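Local coordinates for kinesin-like protein (Caenorhabditis elegans, PDB 5X3E), which is a kinesin-6 motor protein, probably coupling ATP hydrolysis to movement along microtubules, captured here in the nucleotide-free (apo) state, at residues M213-I224 with S295-A306; P143-N151 with T197-K205. All blocks are in the same frame, centred on the assembly; numbering follows the deposited sequence.

Interaction 1: M213-I224 with S295-A306; sequences MVCSVFVTYVEI and SHSVFTIKLVMA. With SO4 (sulfate ion), chain C.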
loop_
_atom_site.group_PDB
_atom_site.type_symbol
_atom_site.label_atom_id
_atom_site.label_comp_id
_atom_site.label_asym_id
_atom_site.label_seq_id
_atom_site.Cartn_x
_atom_site.Cartn_y
_atom_site.Cartn_z
ATOM N N MET A 213 14.559 18.385 -8.708
ATOM C CA MET A 213 13.258 18.493 -8.084
ATOM C C MET A 213 13.393 18.717 -6.588
ATOM O O MET A 213 14.313 18.223 -5.930
ATOM C CB MET A 213 12.416 17.240 -8.345
ATOM C CG MET A 213 12.110 17.020 -9.814
ATOM S SD MET A 213 10.877 18.180 -10.438
ATOM C CE MET A 213 9.426 17.146 -10.483
ATOM N N VAL A 214 12.480 19.479 -6.086
ATOM C CA VAL A 214 12.253 19.657 -4.665
ATOM C C VAL A 214 11.056 18.801 -4.279
ATOM O O VAL A 214 10.171 18.550 -5.104
ATOM C CB VAL A 214 12.035 21.148 -4.367
ATOM C CG1 VAL A 214 11.589 21.316 -2.997
ATOM C CG2 VAL A 214 13.350 21.866 -4.506
ATOM N N CYS A 215 11.010 18.333 -3.032
ATOM C CA CYS A 215 9.966 17.379 -2.687
ATOM C C CYS A 215 9.489 17.545 -1.250
ATOM O O CYS A 215 10.129 18.187 -0.413
ATOM C CB CYS A 215 10.446 15.942 -2.895
ATOM S SG CYS A 215 11.646 15.408 -1.646
ATOM N N SER A 216 8.348 16.909 -0.983
ATOM C CA SER A 216 7.771 16.765 0.345
ATOM C C SER A 216 6.941 15.489 0.348
ATOM O O SER A 216 6.438 15.061 -0.696
ATOM C CB SER A 216 6.900 17.969 0.732
ATOM O OG SER A 216 6.388 17.807 2.043
ATOM N N VAL A 217 6.795 14.880 1.519
ATOM C CA VAL A 217 6.101 13.605 1.644
ATOM C C VAL A 217 4.772 13.833 2.356
ATOM O O VAL A 217 4.720 14.453 3.427
ATOM C CB VAL A 217 6.956 12.559 2.384
ATOM C CG1 VAL A 217 6.194 11.244 2.509
ATOM C CG2 VAL A 217 8.267 12.334 1.646
ATOM N N PHE A 218 3.704 13.335 1.753
ATOM C CA PHE A 218 2.376 13.347 2.342
ATOM C C PHE A 218 1.893 11.910 2.433
ATOM O O PHE A 218 2.187 11.096 1.554
ATOM C CB PHE A 218 1.401 14.189 1.508
ATOM C CG PHE A 218 1.680 15.670 1.546
ATOM C CD1 PHE A 218 0.940 16.506 2.372
ATOM C CD2 PHE A 218 2.674 16.227 0.754
ATOM C CE1 PHE A 218 1.188 17.871 2.409
ATOM C CE2 PHE A 218 2.929 17.591 0.789
ATOM C CZ PHE A 218 2.187 18.414 1.618
ATOM N N VAL A 219 1.175 11.586 3.497
ATOM C CA VAL A 219 0.578 10.266 3.632
ATOM C C VAL A 219 -0.921 10.425 3.815
ATOM O O VAL A 219 -1.385 11.368 4.468
ATOM C CB VAL A 219 1.194 9.451 4.795
ATOM C CG1 VAL A 219 2.686 9.243 4.573
ATOM C CG2 VAL A 219 0.937 10.127 6.129
ATOM N N THR A 220 -1.674 9.518 3.207
ATOM C CA THR A 220 -3.076 9.326 3.531
ATOM C C THR A 220 -3.244 7.903 4.039
ATOM O O THR A 220 -2.577 6.980 3.556
ATOM C CB THR A 220 -4.002 9.571 2.321
ATOM O OG1 THR A 220 -3.647 8.696 1.244
ATOM C CG2 THR A 220 -3.877 11.000 1.846
ATOM N N TYR A 221 -4.090 7.736 5.050
ATOM C CA TYR A 221 -4.392 6.417 5.589
ATOM C C TYR A 221 -5.899 6.232 5.555
ATOM O O TYR A 221 -6.635 6.974 6.215
ATOM C CB TYR A 221 -3.850 6.245 7.009
ATOM C CG TYR A 221 -3.752 4.797 7.444
ATOM C CD1 TYR A 221 -4.008 3.764 6.548
ATOM C CD2 TYR A 221 -3.399 4.463 8.749
ATOM C CE1 TYR A 221 -3.918 2.434 6.935
ATOM C CE2 TYR A 221 -3.302 3.133 9.148
ATOM C CZ TYR A 221 -3.563 2.123 8.237
ATOM O OH TYR A 221 -3.471 0.802 8.621
ATOM N N VAL A 222 -6.351 5.250 4.786
ATOM C CA VAL A 222 -7.759 5.079 4.461
ATOM C C VAL A 222 -8.162 3.632 4.708
ATOM O O VAL A 222 -7.367 2.709 4.494
ATOM C CB VAL A 222 -8.037 5.501 3.002
ATOM C CG1 VAL A 222 -9.410 5.166 2.634
ATOM C CG2 VAL A 222 -7.898 7.004 2.865
ATOM N N GLU A 223 -9.391 3.430 5.178
ATOM C CA GLU A 223 -9.916 2.100 5.455
ATOM C C GLU A 223 -11.166 1.865 4.621
ATOM O O GLU A 223 -12.046 2.728 4.558
ATOM C CB GLU A 223 -10.236 1.937 6.944
ATOM C CG GLU A 223 -10.818 0.588 7.321
ATOM C CD GLU A 223 -11.284 0.547 8.762
ATOM O OE1 GLU A 223 -11.862 1.555 9.221
ATOM O OE2 GLU A 223 -11.068 -0.485 9.436
ATOM N N ILE A 224 -11.257 0.694 4.001
ATOM C CA ILE A 224 -12.457 0.280 3.284
ATOM C C ILE A 224 -13.085 -0.853 4.087
ATOM O O ILE A 224 -12.535 -1.959 4.155
ATOM C CB ILE A 224 -12.146 -0.151 1.847
ATOM C CG1 ILE A 224 -11.656 1.047 1.039
ATOM C CG2 ILE A 224 -13.377 -0.762 1.198
ATOM C CD1 ILE A 224 -11.115 0.679 -0.318
ATOM N N SER A 295 -11.311 -5.516 7.602
ATOM C CA SER A 295 -11.352 -4.375 6.693
ATOM C C SER A 295 -10.084 -4.331 5.855
ATOM O O SER A 295 -9.094 -5.002 6.152
ATOM C CB SER A 295 -11.517 -3.051 7.456
ATOM O OG SER A 295 -10.441 -2.847 8.355
ATOM N N HIS A 296 -10.125 -3.518 4.801
ATOM C CA HIS A 296 -8.953 -3.237 3.983
ATOM C C HIS A 296 -8.350 -1.917 4.445
ATOM O O HIS A 296 -9.065 -0.921 4.593
ATOM C CB HIS A 296 -9.301 -3.146 2.492
ATOM C CG HIS A 296 -10.149 -4.270 1.984
ATOM N ND1 HIS A 296 -9.673 -5.554 1.826
ATOM C CD2 HIS A 296 -11.440 -4.294 1.569
ATOM C CE1 HIS A 296 -10.636 -6.322 1.346
ATOM N NE2 HIS A 296 -11.718 -5.582 1.182
ATOM N N SER A 297 -7.042 -1.908 4.674
ATOM C CA SER A 297 -6.350 -0.699 5.095
ATOM C C SER A 297 -5.428 -0.232 3.977
ATOM O O SER A 297 -4.622 -1.014 3.460
ATOM C CB SER A 297 -5.565 -0.936 6.388
ATOM O OG SER A 297 -4.681 -2.021 6.235
ATOM N N VAL A 298 -5.533 1.047 3.628
ATOM C CA VAL A 298 -4.841 1.616 2.477
ATOM C C VAL A 298 -3.957 2.748 2.978
ATOM O O VAL A 298 -4.454 3.809 3.382
ATOM C CB VAL A 298 -5.825 2.111 1.409
ATOM C CG1 VAL A 298 -5.075 2.654 0.202
ATOM C CG2 VAL A 298 -6.777 0.987 1.004
ATOM N N PHE A 299 -2.651 2.526 2.958
ATOM C CA PHE A 299 -1.680 3.532 3.365
ATOM C C PHE A 299 -0.933 3.986 2.116
ATOM O O PHE A 299 -0.236 3.191 1.478
ATOM C CB PHE A 299 -0.737 2.976 4.426
ATOM C CG PHE A 299 0.157 4.012 5.040
ATOM C CD1 PHE A 299 -0.279 4.782 6.103
ATOM C CD2 PHE A 299 1.440 4.215 4.556
ATOM C CE1 PHE A 299 0.545 5.736 6.671
ATOM C CE2 PHE A 299 2.268 5.169 5.119
ATOM C CZ PHE A 299 1.820 5.930 6.178
ATOM N N THR A 300 -1.113 5.248 1.739
ATOM C CA THR A 300 -0.547 5.777 0.504
ATOM C C THR A 300 0.545 6.786 0.831
ATOM O O THR A 300 0.287 7.790 1.506
ATOM C CB THR A 300 -1.628 6.426 -0.356
ATOM O OG1 THR A 300 -2.639 5.457 -0.661
ATOM C CG2 THR A 300 -1.023 6.950 -1.647
ATOM N N ILE A 301 1.750 6.524 0.340
ATOM C CA ILE A 301 2.884 7.430 0.469
ATOM C C ILE A 301 2.983 8.238 -0.813
ATOM O O ILE A 301 3.163 7.672 -1.897
ATOM C CB ILE A 301 4.188 6.664 0.740
ATOM C CG1 ILE A 301 4.006 5.711 1.922
ATOM C CG2 ILE A 301 5.333 7.638 0.990
ATOM C CD1 ILE A 301 5.058 4.639 2.019
ATOM N N LYS A 302 2.842 9.554 -0.697
ATOM C CA LYS A 302 2.884 10.451 -1.843
ATOM C C LYS A 302 4.166 11.268 -1.821
ATOM O O LYS A 302 4.477 11.925 -0.821
ATOM C CB LYS A 302 1.675 11.386 -1.858
ATOM C CG LYS A 302 0.348 10.670 -1.910
ATOM C CD LYS A 302 -0.795 11.666 -1.904
ATOM C CE LYS A 302 -2.131 10.946 -1.978
ATOM N NZ LYS A 302 -3.271 11.896 -2.041
ATOM N N LEU A 303 4.887 11.244 -2.932
ATOM C CA LEU A 303 6.074 12.066 -3.114
ATOM C C LEU A 303 5.674 13.252 -3.983
ATOM O O LEU A 303 5.563 13.132 -5.206
ATOM C CB LEU A 303 7.204 11.254 -3.739
ATOM C CG LEU A 303 8.524 11.995 -3.935
ATOM C CD1 LEU A 303 9.045 12.464 -2.596
ATOM C CD2 LEU A 303 9.541 11.106 -4.634
ATOM N N VAL A 304 5.435 14.391 -3.343
ATOM C CA VAL A 304 5.028 15.611 -4.034
ATOM C C VAL A 304 6.289 16.360 -4.455
ATOM O O VAL A 304 7.047 16.840 -3.609
ATOM C CB VAL A 304 4.144 16.484 -3.139
ATOM C CG1 VAL A 304 3.802 17.798 -3.843
ATOM C CG2 VAL A 304 2.898 15.710 -2.708
ATOM N N MET A 305 6.496 16.492 -5.763
ATOM C CA MET A 305 7.709 17.083 -6.311
ATOM C C MET A 305 7.388 18.325 -7.134
ATOM O O MET A 305 6.290 18.462 -7.679
ATOM C CB MET A 305 8.472 16.067 -7.178
ATOM C CG MET A 305 9.172 14.980 -6.374
ATOM S SD MET A 305 9.540 13.481 -7.307
ATOM C CE MET A 305 10.439 14.169 -8.676
ATOM N N ALA A 306 8.353 19.241 -7.204
ATOM C CA ALA A 306 8.252 20.423 -8.052
ATOM C C ALA A 306 9.656 20.858 -8.440
ATOM O O ALA A 306 10.604 20.633 -7.678
ATOM C CB ALA A 306 7.516 21.577 -7.356
HETATM S S SO4 C . -6.246 9.653 -1.272
HETATM O O1 SO4 C . -5.525 10.451 -2.265
HETATM O O2 SO4 C . -5.490 8.440 -0.969
HETATM O O3 SO4 C . -7.547 9.272 -1.803
HETATM O O4 SO4 C . -6.440 10.430 -0.057
HETATM O O HOH W 1 -4.409 5.890 1.278
HETATM O O HOH W 2 -1.824 -1.091 7.155
#
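Val214 pairs with Ala306 at one end and Ile224 with His296 at the other, bounding a long antiparallel beta ladder in the central mixed sheet of the kinesin motor domain, a P-loop NTPase fold. Six hydrogen-bonded pairs supply twelve backbone bonds, Thr300 N to Thr220 O at 2.9 Å among them, and the strand directions differ by 152°.

On the face carrying Val219, Tyr221 and Phe299, the main contact is aromatic. Phe299 turns its edge to one face of Tyr221 in a T-shaped pair with planes 80° apart, its CD1 lying 3.7 Å from Tyr221 CG. The Tyr221 ring stands there because its CG is anti to the backbone N (chi1 -162°). Phe274 of helix 267-281 meets both rings, and Tyr221 OH is hydrogen-bonded to Glu278 of that helix. A leucine in place of Tyr221 would probably take from the Phe299 edge the ring face it meets on this strand, although Phe274 would remain beside it, and would leave Glu278 without its hydroxyl partner. Beyond the pair, Phe299 CZ packs on Val219 CG1 at 3.8 Å. The apolar contacts of the other face include Phe218 CD2 against Val304 CG2.

Side-chain polar bonds complete the contact. Ser295 OG donates to the anti lone pair of Glu223 OE2 at 2.7 Å. A sulfate, probably from the crystallisation liquor, accepts on O1 from Lys302 NZ at 2.7 Å, while Asp261 forms a salt bridge with the same lysine. Thr220 OG1 donates to sulfate O2 at 2.9 Å and accepts from a water, which also donates to Val298 O and lies 2.7 Å from Thr300 OG1.

Interaction 2: P143-N151 with T197-K205; sequences PRTLDVIFN and TDRYCEAIK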
loop_
_atom_site.group_PDB
_atom_site.type_symbol
_atom_site.label_atom_id
_atom_site.label_comp_id
_atom_site.label_asym_id
_atom_site.label_seq_id
_atom_site.Cartn_x
_atom_site.Cartn_y
_atom_site.Cartn_z
ATOM N N PRO A 143 7.286 0.149 7.474
ATOM C CA PRO A 143 8.291 1.038 8.083
ATOM C C PRO A 143 9.604 1.051 7.324
ATOM O O PRO A 143 10.220 2.116 7.186
ATOM C CB PRO A 143 8.452 0.470 9.499
ATOM C CG PRO A 143 7.232 -0.364 9.728
ATOM C CD PRO A 143 6.910 -0.939 8.395
ATOM N N ARG A 144 10.043 -0.104 6.809
ATOM C CA ARG A 144 11.262 -0.135 6.006
ATOM C C ARG A 144 11.111 0.713 4.752
ATOM O O ARG A 144 12.050 1.413 4.350
ATOM C CB ARG A 144 11.624 -1.574 5.638
ATOM C CG ARG A 144 11.942 -2.465 6.828
ATOM C CD ARG A 144 12.281 -3.875 6.379
ATOM N NE ARG A 144 12.376 -4.789 7.511
ATOM C CZ ARG A 144 13.513 -5.098 8.126
ATOM N NH1 ARG A 144 14.655 -4.572 7.705
ATOM N NH2 ARG A 144 13.508 -5.935 9.155
ATOM N N THR A 145 9.947 0.637 4.102
ATOM C CA THR A 145 9.690 1.483 2.942
ATOM C C THR A 145 9.770 2.959 3.314
ATOM O O THR A 145 10.406 3.754 2.613
ATOM C CB THR A 145 8.328 1.150 2.332
ATOM O OG1 THR A 145 8.352 -0.179 1.799
ATOM C CG2 THR A 145 8.016 2.122 1.212
ATOM N N LEU A 146 9.126 3.348 4.418
ATOM C CA LEU A 146 9.221 4.733 4.870
ATOM C C LEU A 146 10.665 5.125 5.150
ATOM O O LEU A 146 11.096 6.229 4.793
ATOM C CB LEU A 146 8.369 4.948 6.120
ATOM C CG LEU A 146 6.851 4.879 5.970
ATOM C CD1 LEU A 146 6.192 4.822 7.351
ATOM C CD2 LEU A 146 6.344 6.071 5.154
ATOM N N ASP A 147 11.421 4.239 5.805
ATOM C CA ASP A 147 12.836 4.499 6.063
ATOM C C ASP A 147 13.593 4.755 4.768
ATOM O O ASP A 147 14.270 5.778 4.619
ATOM C CB ASP A 147 13.460 3.314 6.806
ATOM C CG ASP A 147 13.095 3.280 8.274
ATOM O OD1 ASP A 147 12.877 4.359 8.864
ATOM O OD2 ASP A 147 13.039 2.165 8.838
ATOM N N VAL A 148 13.482 3.829 3.816
ATOM C CA VAL A 148 14.272 3.906 2.594
ATOM C C VAL A 148 13.874 5.118 1.758
ATOM O O VAL A 148 14.736 5.776 1.158
ATOM C CB VAL A 148 14.138 2.591 1.810
ATOM C CG1 VAL A 148 14.737 2.729 0.434
ATOM C CG2 VAL A 148 14.821 1.471 2.580
ATOM N N ILE A 149 12.572 5.419 1.683
ATOM C CA ILE A 149 12.123 6.615 0.969
ATOM C C ILE A 149 12.812 7.853 1.529
ATOM O O ILE A 149 13.448 8.618 0.794
ATOM C CB ILE A 149 10.588 6.751 1.027
ATOM C CG1 ILE A 149 9.916 5.733 0.101
ATOM C CG2 ILE A 149 10.143 8.166 0.650
ATOM C CD1 ILE A 149 8.433 5.588 0.356
ATOM N N PHE A 150 12.706 8.062 2.842
ATOM C CA PHE A 150 13.306 9.252 3.438
ATOM C C PHE A 150 14.825 9.226 3.357
ATOM O O PHE A 150 15.453 10.288 3.313
ATOM C CB PHE A 150 12.845 9.400 4.885
ATOM C CG PHE A 150 11.483 9.997 5.013
ATOM C CD1 PHE A 150 11.317 11.372 5.015
ATOM C CD2 PHE A 150 10.365 9.193 5.103
ATOM C CE1 PHE A 150 10.066 11.929 5.123
ATOM C CE2 PHE A 150 9.106 9.743 5.210
ATOM C CZ PHE A 150 8.956 11.115 5.221
ATOM N N ASN A 151 15.430 8.036 3.336
ATOM C CA ASN A 151 16.869 7.943 3.112
ATOM C C ASN A 151 17.250 8.342 1.692
ATOM O O ASN A 151 18.329 8.904 1.475
ATOM C CB ASN A 151 17.363 6.524 3.395
ATOM C CG ASN A 151 17.210 6.138 4.846
ATOM O OD1 ASN A 151 17.026 6.996 5.710
ATOM N ND2 ASN A 151 17.293 4.840 5.126
ATOM N N THR A 197 9.699 6.193 20.371
ATOM C CA THR A 197 10.010 5.094 19.458
ATOM C C THR A 197 11.496 4.771 19.480
ATOM O O THR A 197 12.299 5.452 18.837
ATOM C CB THR A 197 9.579 5.428 18.037
ATOM O OG1 THR A 197 10.166 6.677 17.657
ATOM C CG2 THR A 197 8.066 5.495 17.934
ATOM N N ASP A 198 11.869 3.770 20.277
ATOM C CA ASP A 198 13.121 3.047 20.079
ATOM C C ASP A 198 12.780 1.925 19.109
ATOM O O ASP A 198 12.048 0.995 19.464
ATOM C CB ASP A 198 13.691 2.502 21.383
ATOM C CG ASP A 198 13.836 3.563 22.450
ATOM O OD1 ASP A 198 14.327 4.668 22.129
ATOM O OD2 ASP A 198 13.472 3.288 23.614
ATOM N N ARG A 199 13.263 2.027 17.878
ATOM C CA ARG A 199 12.809 1.128 16.831
ATOM C C ARG A 199 13.932 0.890 15.839
ATOM O O ARG A 199 14.811 1.737 15.663
ATOM C CB ARG A 199 11.574 1.688 16.111
ATOM C CG ARG A 199 11.833 2.985 15.348
ATOM C CD ARG A 199 10.737 3.294 14.337
ATOM N NE ARG A 199 11.199 4.279 13.363
ATOM C CZ ARG A 199 11.611 3.991 12.134
ATOM N NH1 ARG A 199 11.614 2.735 11.704
ATOM N NH2 ARG A 199 12.017 4.966 11.332
ATOM N N TYR A 200 13.904 -0.282 15.208
ATOM C CA TYR A 200 14.835 -0.550 14.123
ATOM C C TYR A 200 14.571 0.401 12.962
ATOM O O TYR A 200 13.420 0.731 12.661
ATOM C CB TYR A 200 14.717 -2.003 13.660
ATOM C CG TYR A 200 15.540 -2.301 12.428
ATOM C CD1 TYR A 200 16.886 -2.625 12.534
ATOM C CD2 TYR A 200 14.970 -2.265 11.160
ATOM C CE1 TYR A 200 17.641 -2.895 11.413
ATOM C CE2 TYR A 200 15.722 -2.535 10.033
ATOM C CZ TYR A 200 17.057 -2.851 10.167
ATOM O OH TYR A 200 17.817 -3.125 9.055
ATOM N N CYS A 201 15.647 0.831 12.303
ATOM C CA CYS A 201 15.576 1.746 11.168
ATOM C C CYS A 201 16.399 1.190 10.016
ATOM O O CYS A 201 17.570 0.843 10.197
ATOM C CB CYS A 201 16.087 3.143 11.551
ATOM S SG CYS A 201 15.287 3.855 13.004
ATOM N N GLU A 202 15.794 1.107 8.836
ATOM C CA GLU A 202 16.537 0.683 7.656
ATOM C C GLU A 202 17.525 1.766 7.244
ATOM O O GLU A 202 17.175 2.947 7.171
ATOM C CB GLU A 202 15.588 0.375 6.500
ATOM C CG GLU A 202 15.158 -1.074 6.422
ATOM C CD GLU A 202 16.253 -1.980 5.907
ATOM O OE1 GLU A 202 17.266 -1.458 5.400
ATOM O OE2 GLU A 202 16.103 -3.216 6.020
ATOM N N ALA A 203 18.766 1.362 6.976
ATOM C CA ALA A 203 19.809 2.286 6.562
ATOM C C ALA A 203 19.972 2.359 5.050
ATOM O O ALA A 203 20.676 3.253 4.565
ATOM C CB ALA A 203 21.147 1.898 7.202
ATOM N N ILE A 204 19.342 1.446 4.305
ATOM C CA ILE A 204 19.464 1.400 2.850
ATOM C C ILE A 204 19.140 2.760 2.247
ATOM O O ILE A 204 18.133 3.389 2.594
ATOM C CB ILE A 204 18.538 0.311 2.277
ATOM C CG1 ILE A 204 19.046 -1.087 2.629
ATOM C CG2 ILE A 204 18.418 0.446 0.770
ATOM C CD1 ILE A 204 18.181 -2.204 2.062
ATOM N N LYS A 205 20.002 3.222 1.341
ATOM C CA LYS A 205 19.755 4.419 0.543
ATOM C C LYS A 205 19.780 4.027 -0.925
ATOM O O LYS A 205 20.797 3.531 -1.422
ATOM C CB LYS A 205 20.782 5.518 0.825
ATOM C CG LYS A 205 20.905 5.887 2.294
ATOM C CD LYS A 205 21.197 7.371 2.475
ATOM C CE LYS A 205 21.061 7.779 3.938
ATOM N NZ LYS A 205 20.871 9.249 4.103
#
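Asp147 OD2 is gripped by two donors from the irregular segment 197-205, which runs across one flank of helix 141-152 in the kinesin motor domain: Glu202 N at 3.0 Å and Arg199 NH1 at 3.3 Å. The two arrive differently. The amide of Glu202 comes from above the carboxylate, 62° out of its plane, whereas Arg199 NH1 meets the syn lone pair of OD2, close to the guanidinium plane. Arg199 NH2 meets the syn lone pair of Asp147 OD1 at 2.7 Å, making an end-on, two-nitrogen salt bridge whose flat groups lie only 12° from coplanar. Two bonds of this kind, side by side, would restrict rotation of both groups. Ser267 also binds Asp147 OD1 and Glu268 pairs with Arg199 NE, tying the bridge to the start of helix 267-281.

One helical turn earlier, Arg144 forms a second salt bridge, its NH1 lying 2.6 Å from Glu202 OE2, although the hydrogen bond within it is weak in angle. Glu202 CG rests on Arg144 CG, and the bend at chi2 then turns the carboxylate to the guanidinium edge. Tyr200 CD2 lies over one face of the guanidinium, and CE2 is the nearest ring atom, 3.3 Å from Arg144 NH1; the planes are inclined at 48°.

Between Asp147 and Asn151, Val148 CG2 packs on Ile204 CB at 3.9 Å. One turn beyond Asp147, the Asn151 amide ties down the segment's backbone. Asn151 ND2 donates to two carbonyls, both close to its amide plane yet each approached from above its own carbonyl plane: Glu202 O at 2.8 Å and Ile204 O.

Overall arrangement
Helix 141-152 joins the two contacts, whose centres lie 16 Å apart. While one flank holds segment 197-205 in interaction 2, other side chains of the helix pack on the sheet of interaction 1: Leu146 CD2 is 3.7 Å from Ile301 CD1, and Phe150 CZ is 3.8 Å from Val217 CB. The sulfate bound by Thr220 and Lys302 sits on the opposite sheet face. Helix 267-281 is a second bridge, since Ser267 and Glu268 serve interaction 2, and Phe274 and Glu278 serve interaction 1. Ser297 lies near, without touching, the probable P-loop (Walker A), placing that end of the ladder closer to the presumed nucleotide site.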